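Local coordinates for aminopeptidase N family protein (Idiomarina loihiensis L2TR, PDB 4FGM) that probably acts as a zinc-dependent aminopeptidase of the M61 family, with a metal site that also holds a bound maleic acid, at residues Y275-N280 against G308-F313. Sequence-based numbering, arbitrary orientation.
Sequences YFHSWN and GMTSYF. With ZN (zinc ion), chain C.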
loop_
_atom_site.group_PDB
_atom_site.type_symbol
_atom_site.label_atom_id
_atom_site.label_comp_id
_atom_site.label_asym_id
_atom_site.label_seq_id
_atom_site.Cartn_x
_atom_site.Cartn_y
_atom_site.Cartn_z
ATOM N N TYR A 275 -8.572 -5.792 0.394
ATOM C CA TYR A 275 -9.976 -6.185 0.492
ATOM C C TYR A 275 -10.710 -5.251 1.456
ATOM O O TYR A 275 -11.788 -4.740 1.145
ATOM C CB TYR A 275 -10.078 -7.629 0.992
ATOM C CG TYR A 275 -11.418 -8.298 0.741
ATOM C CD1 TYR A 275 -11.815 -8.642 -0.553
ATOM C CD2 TYR A 275 -12.268 -8.628 1.804
ATOM C CE1 TYR A 275 -13.016 -9.300 -0.781
ATOM C CE2 TYR A 275 -13.473 -9.288 1.586
ATOM C CZ TYR A 275 -13.840 -9.624 0.295
ATOM O OH TYR A 275 -15.008 -10.308 0.074
ATOM N N PHE A 276 -10.117 -5.024 2.623
ATOM C CA PHE A 276 -10.706 -4.148 3.630
ATOM C C PHE A 276 -10.949 -2.761 3.038
ATOM O O PHE A 276 -11.956 -2.098 3.334
ATOM C CB PHE A 276 -9.763 -4.009 4.823
ATOM C CG PHE A 276 -10.403 -3.400 6.040
ATOM C CD1 PHE A 276 -11.225 -4.167 6.863
ATOM C CD2 PHE A 276 -10.215 -2.057 6.348
ATOM C CE1 PHE A 276 -11.844 -3.610 7.978
ATOM C CE2 PHE A 276 -10.831 -1.484 7.467
ATOM C CZ PHE A 276 -11.652 -2.264 8.282
ATOM N N HIS A 277 -10.013 -2.335 2.193
ATOM C CA HIS A 277 -10.092 -1.030 1.534
ATOM C C HIS A 277 -11.378 -0.919 0.699
ATOM O O HIS A 277 -11.825 0.199 0.383
ATOM C CB HIS A 277 -8.871 -0.794 0.631
ATOM C CG HIS A 277 -7.739 -0.088 1.313
ATOM N ND1 HIS A 277 -7.920 1.015 2.125
ATOM C CD2 HIS A 277 -6.403 -0.287 1.249
ATOM C CE1 HIS A 277 -6.747 1.464 2.527
ATOM N NE2 HIS A 277 -5.810 0.692 2.007
ATOM N N SER A 278 -11.959 -2.063 0.319
ATOM C CA SER A 278 -13.198 -2.042 -0.467
ATOM C C SER A 278 -14.236 -1.220 0.289
ATOM O O SER A 278 -15.058 -0.499 -0.312
ATOM C CB SER A 278 -13.743 -3.452 -0.657
ATOM O OG SER A 278 -12.990 -4.127 -1.645
ATOM N N TRP A 279 -14.231 -1.365 1.611
ATOM C CA TRP A 279 -15.176 -0.622 2.426
ATOM C C TRP A 279 -14.493 0.666 2.853
ATOM O O TRP A 279 -15.043 1.770 2.712
ATOM C CB TRP A 279 -15.539 -1.409 3.678
ATOM C CG TRP A 279 -16.412 -2.575 3.424
ATOM C CD1 TRP A 279 -17.784 -2.609 3.482
ATOM C CD2 TRP A 279 -15.989 -3.899 3.099
ATOM N NE1 TRP A 279 -18.240 -3.887 3.221
ATOM C CE2 TRP A 279 -17.160 -4.698 2.987
ATOM C CE3 TRP A 279 -14.734 -4.494 2.900
ATOM C CZ2 TRP A 279 -17.110 -6.054 2.682
ATOM C CZ3 TRP A 279 -14.677 -5.845 2.597
ATOM C CH2 TRP A 279 -15.862 -6.617 2.495
ATOM N N ASN A 280 -13.282 0.520 3.364
ATOM C CA ASN A 280 -12.539 1.669 3.844
ATOM C C ASN A 280 -11.661 2.304 2.778
ATOM O O ASN A 280 -10.619 1.729 2.417
ATOM C CB ASN A 280 -11.707 1.193 5.033
ATOM C CG ASN A 280 -11.308 2.306 5.988
ATOM O OD1 ASN A 280 -11.855 3.405 5.949
ATOM N ND2 ASN A 280 -10.355 2.001 6.886
ATOM N N GLY A 308 -4.520 3.958 8.454
ATOM C CA GLY A 308 -4.271 3.468 9.803
ATOM C C GLY A 308 -5.132 2.296 10.247
ATOM O O GLY A 308 -4.594 1.256 10.645
HETATM N N MSE A 309 -6.458 2.457 10.190
HETATM C CA MSE A 309 -7.376 1.392 10.594
HETATM C C MSE A 309 -7.095 0.131 9.783
HETATM O O MSE A 309 -7.044 -0.982 10.326
HETATM C CB MSE A 309 -8.840 1.810 10.369
HETATM C CG MSE A 309 -9.279 3.107 11.051
HETATM SE SE MSE A 309 -9.094 3.146 13.002
HETATM C CE MSE A 309 -7.640 4.405 13.132
ATOM N N THR A 310 -6.915 0.317 8.478
ATOM C CA THR A 310 -6.644 -0.794 7.573
ATOM C C THR A 310 -5.328 -1.487 7.938
ATOM O O THR A 310 -5.205 -2.710 7.832
ATOM C CB THR A 310 -6.558 -0.305 6.119
ATOM O OG1 THR A 310 -7.670 0.562 5.846
ATOM C CG2 THR A 310 -6.575 -1.494 5.152
ATOM N N SER A 311 -4.351 -0.700 8.381
ATOM C CA SER A 311 -3.057 -1.256 8.760
ATOM C C SER A 311 -3.115 -2.009 10.080
ATOM O O SER A 311 -2.179 -2.718 10.431
ATOM C CB SER A 311 -1.995 -0.162 8.831
ATOM O OG SER A 311 -1.686 0.300 7.528
ATOM N N TYR A 312 -4.211 -1.850 10.814
ATOM C CA TYR A 312 -4.379 -2.568 12.074
ATOM C C TYR A 312 -5.159 -3.842 11.785
ATOM O O TYR A 312 -4.826 -4.919 12.273
ATOM C CB TYR A 312 -5.152 -1.719 13.083
ATOM C CG TYR A 312 -5.728 -2.512 14.240
ATOM C CD1 TYR A 312 -4.899 -3.065 15.215
ATOM C CD2 TYR A 312 -7.109 -2.700 14.361
ATOM C CE1 TYR A 312 -5.428 -3.784 16.286
ATOM C CE2 TYR A 312 -7.650 -3.414 15.426
ATOM C CZ TYR A 312 -6.805 -3.953 16.387
ATOM O OH TYR A 312 -7.336 -4.647 17.451
ATOM N N PHE A 313 -6.193 -3.722 10.965
ATOM C CA PHE A 313 -7.021 -4.873 10.643
ATOM C C PHE A 313 -6.412 -5.898 9.692
ATOM O O PHE A 313 -6.708 -7.088 9.820
ATOM C CB PHE A 313 -8.392 -4.402 10.135
ATOM C CG PHE A 313 -9.321 -3.967 11.243
ATOM C CD1 PHE A 313 -9.813 -4.893 12.159
ATOM C CD2 PHE A 313 -9.687 -2.634 11.387
ATOM C CE1 PHE A 313 -10.645 -4.495 13.215
ATOM C CE2 PHE A 313 -10.519 -2.223 12.440
ATOM C CZ PHE A 313 -11.003 -3.159 13.350
HETATM ZN ZN ZN C . -3.837 0.948 2.184
#
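Thr310 packs against both Phe276 and the zinc ligand His277. Its methyl CG2 sits over the middle of the imidazole, 3.9 Å from the ring centroid, a CH-pi contact that backs one face of the ligand. Thr310 OG1 lies at the edge of the Phe276 ring, 3.7 Å from CD2; it is hydrogen-bonded to Tyr306 O and takes a second, weak bond from Asn280 ND2 (3.2 Å, 124° at the hydrogen). With CG anti to the backbone N (chi1 -166°), Phe276 reaches across to Phe313, whose CB lies over one face of the Phe276 ring toward the rim, a CH-pi contact. Phe276 CZ comes within 3.7 Å of Phe313 CD2, yet the two rings are slid apart and barely overlap, with centroids 5.3 Å from each other. Replacing Phe276 by an alanine would probably open a gap beside Phe313 and leave the Thr310 methyl without one of its neighbours. Met405 of helix 401-413 touches both phenylalanines. The looser side is at Asn280, which meets the other helix only through that weak bond and ND2 against Met309 CB. On the metal side, Asn280 O accepts from His277 ND1 (2.8 Å, 161°) in the ring plane, fixing the imidazole's rotation and turning His277 NE2 to the zinc at 2.0 Å, next to the bound maleic acid. His273 and Glu307 complete the protein ligands, the HExxH helix plus downstream glutamate arrangement of gluzincin metallopeptidases.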